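Exocyst complex component EXO70 (Saccharomyces cerevisiae, PDB 2B1E) helps tether secretory vesicles to sites of exocytosis as a subunit of the exocyst complex and plays a role in the assembly of that complex. Local coordinates at residues E396-V399 / A400-N403; L509-P512 / S513-V516; E531-Y534 / S535-D539. All blocks are in the same frame, centred on the assembly; numbering follows the deposited sequence.

How the interactions relate
None of the three contacts touches another, and all lie in the C-terminal family region of this all-helical rod. Interaction 1 is partly buried in the loop between helix 364-391 and helix 410-429, where no helix supplies backbone bonds and side-chain amide, carboxylate and water do the work. Interactions 2 and 3 share helix 512-537: residues 509-516 cover the loop end, the Asp511 N-cap and the first turn, a surface contact, and residues 531-539 lie toward its C-terminal end, partly buried, their centres about 32 Å apart. At the start, one aspartate oxygen accepts a hydroxyl and amide hydrogens; toward the other end, aromatic rings pack along the helix and backbone bonds dominate.

Interaction 1 (E396-V399 / A400-N403); sequences EPDV and ANPN
Asp398 and Asn401 clasp one another across an irregular turn in the loop that joins helix 364-391 to helix 410-429, and Asn401 goes on to form an Asx turn. The amide ND2 of Asn401 donates to Asp398 OD2 at 2.6 Å, a short bond that is fairly straight at 159°. The acceptor lies close to the amide plane of Asn401, while the donor reaches the syn side of the carboxylate, somewhat out of its plane; the two flat groups are turned 67° apart. Both side chains have CG anti to the backbone N, which extends them so that they meet. Alongside this bond, one water donates to both Asp398 O and Asn401 O, each at 2.8 Å, and spans the same turn through the backbone. Ala400, between them, adopts a left-handed helical backbone conformation (phi 55°) that turns the chain back, and it is small enough to sit beside Arg451 of helix 440-473.

Farther out, Asp398 OD1 forms a salt bridge with Lys350, whose NZ also bonds Val399 O, and this charge probably steadies the carboxylate. With Asp398 replaced by an alanine, Lys350 would probably lose its charged mate and the Asn401 amide be freer to turn. Gln388 and Glu384 of helix 364-391 hold the backbone N of Asp398 and Ala400, and Tyr455 of helix 440-473 receives Asn401 N. An amide suits position 401 because its other end serves as well: OD1 of Asn401 accepts from Asn403 N at 3.1 Å, with the donor above the carbonyl plane.

Interaction 2 (L509-P512 / S513-V516); sequences LSDP and SLKV
With CG turned opposite its own amide nitrogen (chi1 -172°), Asp511 swings its carboxylate toward the first turn of helix 512-537, while Ser513 tucks OG between its backbone N and carbonyl carbon (chi1 69°), facing that carboxylate. Asp511 is the N-cap, and its OD1 does the capping. Ser513 OG donates to Asp511 OD1 at 2.6 Å from the syn side, and Leu514 N reaches the same oxygen at 3.2 Å from above the carboxylate plane, both from one face. Ser513 N adds a weak bond to it. Aspartate suits this place because its short, negatively charged side chain can accept amide hydrogens that have no earlier helical carbonyl to use, and its charge would probably interact well with the positive end of the helix dipole. Proline suits the next position, since the first turn of a helix does not require an amide hydrogen there. The regular helical bonding then begins, Lys515 N to Asp511 O at 3.1 Å and Val516 N to Pro512 O at 2.9 Å.

Leu509 folds back on the helix, its CD1 lying 4.0 Å from Leu514 CB as the two side chains cross at about a right angle. Lys515 lays its CG against Leu509 CB and sends NZ on to Arg564 O. Leu509 and Leu514 both rest on helix 410-429 and helix 440-473, through Phe415 and Met456 for the first and Thr422 and Ile453 for the second.

Interaction 3 (E531-Y534 / S535-D539); sequences ERFY and SRYKD
The C-terminal part of helix 512-537 and the residues that follow carry this contact, in which side chains four residues apart pack together. Backbone i to i+4 bonds join the same turns, from Ser535 N to Glu531 O, Arg536 N to Arg532 O and Tyr537 N to Phe533 O. Lys538 N to Tyr534 O follows at 2.7 Å, nearly along the C=O axis.

Phe533 and Tyr537 meet obliquely, centroids 5.5 Å apart and planes at 74°, with Phe533 CE1 3.4 Å from Tyr537 CD1. Large aromatics suit these buried places, where both pack on Val471 of helix 440-473 and on helix 483-504; Tyr537 OH bonds Asp474. Arg536 CG lies over a face of the Tyr537 ring.

Tyr534 and Lys538 make the second pair. The backbone places Lys538 CB over the Tyr534 ring in a CH-pi contact, 4.1 Å from the centroid, and chi1 near 65° carries the chain on so that Lys538 CD comes 3.6 Å from Tyr534 CE2. The long chain then bends so that Lys538 NZ forms a salt bridge with Asp539 OD1 at 2.9 Å. Phe533 and Tyr537 face neighbouring helices while Glu531, Arg532 and Ser535 are exposed, as in an amphipathic helix of a helical bundle.

Interaction 1 (E396-V399 / A400-N403)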
ATOM      1  N   GLU A 396     -28.244 -25.818  11.293  1.00 22.89           N
ATOM      2  CA  GLU A 396     -27.283 -25.286  10.341  1.00 24.52           C
ATOM      3  C   GLU A 396     -27.649 -23.802  10.287  1.00 24.07           C
ATOM      4  O   GLU A 396     -28.813 -23.452  10.111  1.00 24.49           O
ATOM      5  CB  GLU A 396     -27.472 -25.924   8.962  1.00 26.65           C
ATOM      6  CG  GLU A 396     -26.737 -25.200   7.835  1.00 29.39           C
ATOM      7  CD  GLU A 396     -27.058 -25.766   6.457  1.00 33.47           C
ATOM      8  OE1 GLU A 396     -28.225 -26.164   6.229  1.00 33.59           O
ATOM      9  OE2 GLU A 396     -26.150 -25.794   5.596  1.00 30.75           O
ATOM     10  N   PRO A 397     -26.666 -22.913  10.464  1.00 23.41           N
ATOM     11  CA  PRO A 397     -26.955 -21.477  10.427  1.00 23.11           C
ATOM     12  C   PRO A 397     -27.535 -21.016   9.096  1.00 22.17           C
ATOM     13  O   PRO A 397     -27.153 -21.515   8.037  1.00 21.47           O
ATOM     14  CB  PRO A 397     -25.592 -20.848  10.701  1.00 23.96           C
ATOM     15  CG  PRO A 397     -24.952 -21.853  11.618  1.00 24.26           C
ATOM     16  CD  PRO A 397     -25.287 -23.155  10.919  1.00 23.76           C
ATOM     17  N   ASP A 398     -28.472 -20.077   9.160  1.00 21.46           N
ATOM     18  CA  ASP A 398     -29.070 -19.510   7.960  1.00 20.44           C
ATOM     19  C   ASP A 398     -28.918 -18.003   8.107  1.00 19.90           C
ATOM     20  O   ASP A 398     -29.838 -17.308   8.529  1.00 17.82           O
ATOM     21  CB  ASP A 398     -30.546 -19.904   7.838  1.00 21.82           C
ATOM     22  CG  ASP A 398     -31.198 -19.324   6.591  1.00 23.98           C
ATOM     23  OD1 ASP A 398     -30.456 -18.986   5.642  1.00 24.68           O
ATOM     24  OD2 ASP A 398     -32.441 -19.214   6.550  1.00 23.79           O
ATOM     25  N   VAL A 399     -27.731 -17.510   7.775  1.00 20.09           N
ATOM     26  CA  VAL A 399     -27.417 -16.095   7.903  1.00 19.26           C
ATOM     27  C   VAL A 399     -28.011 -15.237   6.800  1.00 19.59           C
ATOM     28  O   VAL A 399     -28.396 -15.738   5.736  1.00 17.79           O
ATOM     29  CB  VAL A 399     -25.884 -15.856   7.914  1.00 20.62           C
ATOM     30  CG1 VAL A 399     -25.239 -16.643   9.054  1.00 19.17           C
ATOM     31  CG2 VAL A 399     -25.277 -16.251   6.563  1.00 18.53           C
ATOM     32  N   ALA A 400     -28.064 -13.934   7.065  1.00 18.50           N
ATOM     33  CA  ALA A 400     -28.584 -12.963   6.116  1.00 20.08           C
ATOM     34  C   ALA A 400     -29.986 -13.311   5.657  1.00 20.03           C
ATOM     35  O   ALA A 400     -30.319 -13.151   4.486  1.00 23.30           O
ATOM     36  CB  ALA A 400     -27.655 -12.860   4.914  1.00 22.28           C
ATOM     37  N   ASN A 401     -30.809 -13.798   6.570  1.00 19.65           N
ATOM     38  CA  ASN A 401     -32.174 -14.139   6.213  1.00 17.36           C
ATOM     39  C   ASN A 401     -33.137 -13.747   7.321  1.00 16.74           C
ATOM     40  O   ASN A 401     -33.383 -14.517   8.241  1.00 17.32           O
ATOM     41  CB  ASN A 401     -32.294 -15.635   5.912  1.00 17.12           C
ATOM     42  CG  ASN A 401     -33.709 -16.039   5.545  1.00 20.19           C
ATOM     43  OD1 ASN A 401     -34.557 -15.183   5.276  1.00 19.29           O
ATOM     44  ND2 ASN A 401     -33.970 -17.347   5.518  1.00 19.26           N
ATOM     45  N   PRO A 402     -33.685 -12.523   7.249  1.00 16.43           N
ATOM     46  CA  PRO A 402     -34.635 -11.972   8.219  1.00 18.07           C
ATOM     47  C   PRO A 402     -35.953 -12.747   8.302  1.00 18.87           C
ATOM     48  O   PRO A 402     -36.721 -12.565   9.243  1.00 20.39           O
ATOM     49  CB  PRO A 402     -34.862 -10.546   7.713  1.00 16.98           C
ATOM     50  CG  PRO A 402     -33.575 -10.216   7.040  1.00 20.50           C
ATOM     51  CD  PRO A 402     -33.244 -11.484   6.301  1.00 16.66           C
ATOM     52  N   ASN A 403     -36.209 -13.604   7.316  1.00 19.47           N
ATOM     53  CA  ASN A 403     -37.447 -14.377   7.270  1.00 20.08           C
ATOM     54  C   ASN A 403     -37.312 -15.843   7.651  1.00 20.23           C
ATOM     55  O   ASN A 403     -38.248 -16.620   7.470  1.00 18.19           O
ATOM     56  CB  ASN A 403     -38.058 -14.292   5.869  1.00 23.33           C
ATOM     57  CG  ASN A 403     -38.231 -12.867   5.402  1.00 25.75           C
ATOM     58  OD1 ASN A 403     -38.915 -12.072   6.043  1.00 26.97           O
ATOM     59  ND2 ASN A 403     -37.603 -12.532   4.279  1.00 26.29           N
TER
HETATM   60  O   HOH W   1     -31.844 -16.013  10.070  1.00 19.22           O

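Interaction 2 (L509-P512 / S513-V516)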
ATOM      1  N   LEU A 509     -31.131  -0.475  22.731  1.00 20.95           N
ATOM      2  CA  LEU A 509     -30.211   0.122  21.770  1.00 23.31           C
ATOM      3  C   LEU A 509     -29.760   1.472  22.315  1.00 25.44           C
ATOM      4  O   LEU A 509     -30.508   2.143  23.023  1.00 26.38           O
ATOM      5  CB  LEU A 509     -30.894   0.306  20.409  1.00 22.18           C
ATOM      6  CG  LEU A 509     -31.267  -0.957  19.623  1.00 22.17           C
ATOM      7  CD1 LEU A 509     -32.181  -0.600  18.450  1.00 22.91           C
ATOM      8  CD2 LEU A 509     -30.005  -1.641  19.122  1.00 21.61           C
ATOM      9  N   SER A 510     -28.535   1.862  21.982  1.00 27.31           N
ATOM     10  CA  SER A 510     -27.984   3.128  22.445  1.00 28.30           C
ATOM     11  C   SER A 510     -28.131   4.220  21.389  1.00 26.82           C
ATOM     12  O   SER A 510     -28.472   5.362  21.707  1.00 28.02           O
ATOM     13  CB  SER A 510     -26.507   2.950  22.798  1.00 29.09           C
ATOM     14  OG  SER A 510     -26.332   1.904  23.740  1.00 32.40           O
ATOM     15  N   ASP A 511     -27.876   3.859  20.135  1.00 24.78           N
ATOM     16  CA  ASP A 511     -27.960   4.798  19.019  1.00 22.39           C
ATOM     17  C   ASP A 511     -29.388   5.313  18.847  1.00 21.72           C
ATOM     18  O   ASP A 511     -30.320   4.539  18.641  1.00 18.98           O
ATOM     19  CB  ASP A 511     -27.479   4.106  17.738  1.00 25.99           C
ATOM     20  CG  ASP A 511     -27.353   5.056  16.564  1.00 28.22           C
ATOM     21  OD1 ASP A 511     -28.354   5.685  16.188  1.00 29.75           O
ATOM     22  OD2 ASP A 511     -26.242   5.165  16.005  1.00 33.24           O
ATOM     23  N   PRO A 512     -29.575   6.639  18.923  1.00 21.61           N
ATOM     24  CA  PRO A 512     -30.907   7.234  18.774  1.00 22.10           C
ATOM     25  C   PRO A 512     -31.569   7.008  17.416  1.00 20.45           C
ATOM     26  O   PRO A 512     -32.775   6.789  17.347  1.00 20.19           O
ATOM     27  CB  PRO A 512     -30.663   8.718  19.077  1.00 22.51           C
ATOM     28  CG  PRO A 512     -29.251   8.924  18.625  1.00 26.32           C
ATOM     29  CD  PRO A 512     -28.553   7.681  19.136  1.00 23.40           C
ATOM     30  N   SER A 513     -30.798   7.047  16.335  1.00 19.66           N
ATOM     31  CA  SER A 513     -31.402   6.846  15.023  1.00 18.64           C
ATOM     32  C   SER A 513     -31.954   5.425  14.921  1.00 16.76           C
ATOM     33  O   SER A 513     -33.023   5.211  14.352  1.00 13.33           O
ATOM     34  CB  SER A 513     -30.393   7.119  13.897  1.00 21.18           C
ATOM     35  OG  SER A 513     -29.380   6.129  13.852  1.00 26.27           O
ATOM     36  N   LEU A 514     -31.240   4.451  15.479  1.00 14.86           N
ATOM     37  CA  LEU A 514     -31.740   3.075  15.429  1.00 15.23           C
ATOM     38  C   LEU A 514     -33.004   2.919  16.264  1.00 14.05           C
ATOM     39  O   LEU A 514     -33.922   2.214  15.869  1.00 13.19           O
ATOM     40  CB  LEU A 514     -30.674   2.089  15.910  1.00 12.64           C
ATOM     41  CG  LEU A 514     -29.565   1.819  14.896  1.00 12.50           C
ATOM     42  CD1 LEU A 514     -28.544   0.850  15.479  1.00 14.78           C
ATOM     43  CD2 LEU A 514     -30.187   1.268  13.623  1.00 16.51           C
ATOM     44  N   LYS A 515     -33.055   3.578  17.418  1.00 14.51           N
ATOM     45  CA  LYS A 515     -34.232   3.498  18.281  1.00 15.73           C
ATOM     46  C   LYS A 515     -35.451   4.117  17.609  1.00 15.37           C
ATOM     47  O   LYS A 515     -36.553   3.578  17.675  1.00 14.34           O
ATOM     48  CB  LYS A 515     -33.982   4.210  19.617  1.00 17.89           C
ATOM     49  CG  LYS A 515     -33.006   3.492  20.528  1.00 20.29           C
ATOM     50  CD  LYS A 515     -33.268   3.812  21.993  1.00 25.85           C
ATOM     51  CE  LYS A 515     -33.086   5.281  22.289  1.00 25.11           C
ATOM     52  NZ  LYS A 515     -33.437   5.575  23.704  1.00 30.64           N
ATOM     53  N   VAL A 516     -35.251   5.269  16.979  1.00 16.12           N
ATOM     54  CA  VAL A 516     -36.337   5.944  16.277  1.00 18.01           C
ATOM     55  C   VAL A 516     -36.873   5.026  15.174  1.00 18.54           C
ATOM     56  O   VAL A 516     -38.090   4.872  15.017  1.00 19.42           O
ATOM     57  CB  VAL A 516     -35.846   7.269  15.659  1.00 17.17           C
ATOM     58  CG1 VAL A 516     -36.944   7.922  14.873  1.00 21.89           C
ATOM     59  CG2 VAL A 516     -35.367   8.202  16.766  1.00 20.45           C
TER

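Interaction 3 (E531-Y534 / S535-D539)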
ATOM      1  N   GLU A 531     -56.105  -1.446  15.332  1.00 12.66           N
ATOM      2  CA  GLU A 531     -57.245  -0.546  15.274  1.00 13.71           C
ATOM      3  C   GLU A 531     -58.348  -1.142  14.403  1.00 12.57           C
ATOM      4  O   GLU A 531     -59.527  -1.054  14.737  1.00 12.49           O
ATOM      5  CB  GLU A 531     -56.825   0.825  14.730  1.00 19.63           C
ATOM      6  CG  GLU A 531     -55.813   1.521  15.629  1.00 24.26           C
ATOM      7  CD  GLU A 531     -55.562   2.960  15.249  1.00 29.85           C
ATOM      8  OE1 GLU A 531     -55.143   3.213  14.094  1.00 31.78           O
ATOM      9  OE2 GLU A 531     -55.775   3.837  16.117  1.00 31.66           O
ATOM     10  N   ARG A 532     -57.961  -1.753  13.287  1.00 11.43           N
ATOM     11  CA  ARG A 532     -58.922  -2.371  12.374  1.00 12.47           C
ATOM     12  C   ARG A 532     -59.568  -3.603  13.007  1.00 12.40           C
ATOM     13  O   ARG A 532     -60.773  -3.829  12.877  1.00 13.03           O
ATOM     14  CB  ARG A 532     -58.220  -2.759  11.069  1.00 13.59           C
ATOM     15  CG  ARG A 532     -57.800  -1.559  10.235  1.00 15.89           C
ATOM     16  CD  ARG A 532     -56.742  -1.901   9.205  1.00 14.92           C
ATOM     17  NE  ARG A 532     -56.340  -0.687   8.504  1.00 12.92           N
ATOM     18  CZ  ARG A 532     -55.131  -0.467   8.007  1.00 10.74           C
ATOM     19  NH1 ARG A 532     -54.180  -1.383   8.121  1.00 15.20           N
ATOM     20  NH2 ARG A 532     -54.865   0.688   7.417  1.00 17.59           N
ATOM     21  N   PHE A 533     -58.754  -4.402  13.684  1.00 11.56           N
ATOM     22  CA  PHE A 533     -59.219  -5.615  14.357  1.00 11.67           C
ATOM     23  C   PHE A 533     -60.191  -5.253  15.487  1.00 13.11           C
ATOM     24  O   PHE A 533     -61.276  -5.838  15.615  1.00 12.74           O
ATOM     25  CB  PHE A 533     -57.995  -6.363  14.914  1.00 13.14           C
ATOM     26  CG  PHE A 533     -58.327  -7.525  15.805  1.00 12.80           C
ATOM     27  CD1 PHE A 533     -59.100  -8.581  15.343  1.00 17.08           C
ATOM     28  CD2 PHE A 533     -57.813  -7.585  17.101  1.00 16.67           C
ATOM     29  CE1 PHE A 533     -59.359  -9.689  16.156  1.00 14.13           C
ATOM     30  CE2 PHE A 533     -58.065  -8.684  17.917  1.00 15.21           C
ATOM     31  CZ  PHE A 533     -58.839  -9.735  17.444  1.00 16.50           C
ATOM     32  N   TYR A 534     -59.790  -4.288  16.308  1.00 12.70           N
ATOM     33  CA  TYR A 534     -60.611  -3.830  17.427  1.00 12.90           C
ATOM     34  C   TYR A 534     -61.923  -3.255  16.900  1.00 11.37           C
ATOM     35  O   TYR A 534     -62.993  -3.548  17.418  1.00 11.08           O
ATOM     36  CB  TYR A 534     -59.854  -2.757  18.217  1.00 12.68           C
ATOM     37  CG  TYR A 534     -60.622  -2.123  19.362  1.00 14.59           C
ATOM     38  CD1 TYR A 534     -60.598  -2.679  20.647  1.00 14.78           C
ATOM     39  CD2 TYR A 534     -61.342  -0.949  19.169  1.00 14.82           C
ATOM     40  CE1 TYR A 534     -61.275  -2.061  21.715  1.00 18.72           C
ATOM     41  CE2 TYR A 534     -62.019  -0.330  20.221  1.00 17.40           C
ATOM     42  CZ  TYR A 534     -61.979  -0.887  21.486  1.00 18.86           C
ATOM     43  OH  TYR A 534     -62.638  -0.261  22.516  1.00 22.85           O
ATOM     44  N   SER A 535     -61.840  -2.436  15.861  1.00 12.10           N
ATOM     45  CA  SER A 535     -63.039  -1.828  15.295  1.00 14.26           C
ATOM     46  C   SER A 535     -63.977  -2.877  14.694  1.00 15.50           C
ATOM     47  O   SER A 535     -65.195  -2.752  14.759  1.00 12.92           O
ATOM     48  CB  SER A 535     -62.646  -0.817  14.221  1.00 16.62           C
ATOM     49  OG  SER A 535     -63.794  -0.227  13.637  1.00 23.92           O
ATOM     50  N   ARG A 536     -63.398  -3.921  14.123  1.00 15.08           N
ATOM     51  CA  ARG A 536     -64.182  -4.975  13.498  1.00 16.95           C
ATOM     52  C   ARG A 536     -64.971  -5.810  14.511  1.00 16.04           C
ATOM     53  O   ARG A 536     -66.092  -6.257  14.228  1.00 12.50           O
ATOM     54  CB  ARG A 536     -63.249  -5.882  12.683  1.00 17.59           C
ATOM     55  CG  ARG A 536     -63.952  -6.985  11.889  1.00 22.74           C
ATOM     56  CD  ARG A 536     -62.960  -7.919  11.171  1.00 25.54           C
ATOM     57  NE  ARG A 536     -62.319  -7.315  10.000  1.00 30.44           N
ATOM     58  CZ  ARG A 536     -61.122  -6.733   9.999  1.00 35.01           C
ATOM     59  NH1 ARG A 536     -60.399  -6.663  11.115  1.00 35.34           N
ATOM     60  NH2 ARG A 536     -60.641  -6.219   8.872  1.00 34.20           N
ATOM     61  N   TYR A 537     -64.410  -5.996  15.701  1.00 13.52           N
ATOM     62  CA  TYR A 537     -65.060  -6.835  16.703  1.00 14.60           C
ATOM     63  C   TYR A 537     -65.498  -6.228  18.034  1.00 14.53           C
ATOM     64  O   TYR A 537     -66.128  -6.916  18.836  1.00 15.33           O
ATOM     65  CB  TYR A 537     -64.156  -8.017  17.027  1.00 13.63           C
ATOM     66  CG  TYR A 537     -63.871  -8.933  15.867  1.00 16.09           C
ATOM     67  CD1 TYR A 537     -62.594  -9.009  15.308  1.00 15.09           C
ATOM     68  CD2 TYR A 537     -64.864  -9.776  15.366  1.00 16.33           C
ATOM     69  CE1 TYR A 537     -62.311  -9.916  14.281  1.00 17.43           C
ATOM     70  CE2 TYR A 537     -64.595 -10.670  14.350  1.00 15.83           C
ATOM     71  CZ  TYR A 537     -63.324 -10.745  13.813  1.00 16.00           C
ATOM     72  OH  TYR A 537     -63.073 -11.674  12.823  1.00 16.26           O
ATOM     73  N   LYS A 538     -65.168  -4.969  18.286  1.00 14.92           N
ATOM     74  CA  LYS A 538     -65.514  -4.365  19.565  1.00 16.00           C
ATOM     75  C   LYS A 538     -67.001  -4.444  19.899  1.00 17.08           C
ATOM     76  O   LYS A 538     -67.380  -4.692  21.048  1.00 17.53           O
ATOM     77  CB  LYS A 538     -65.056  -2.900  19.606  1.00 18.31           C
ATOM     78  CG  LYS A 538     -65.762  -2.006  18.608  1.00 22.61           C
ATOM     79  CD  LYS A 538     -65.353  -0.550  18.774  1.00 28.95           C
ATOM     80  CE  LYS A 538     -65.934   0.052  20.054  1.00 30.36           C
ATOM     81  NZ  LYS A 538     -67.415   0.236  19.960  1.00 31.49           N
ATOM     82  N   ASP A 539     -67.852  -4.257  18.903  1.00 15.52           N
ATOM     83  CA  ASP A 539     -69.281  -4.280  19.174  1.00 16.30           C
ATOM     84  C   ASP A 539     -69.905  -5.662  19.275  1.00 16.17           C
ATOM     85  O   ASP A 539     -71.123  -5.801  19.177  1.00 14.95           O
ATOM     86  CB  ASP A 539     -70.026  -3.427  18.145  1.00 17.27           C
ATOM     87  CG  ASP A 539     -69.744  -1.948  18.317  1.00 19.51           C
ATOM     88  OD1 ASP A 539     -69.654  -1.510  19.482  1.00 19.39           O
ATOM     89  OD2 ASP A 539     -69.623  -1.229  17.302  1.00 19.65           O
TER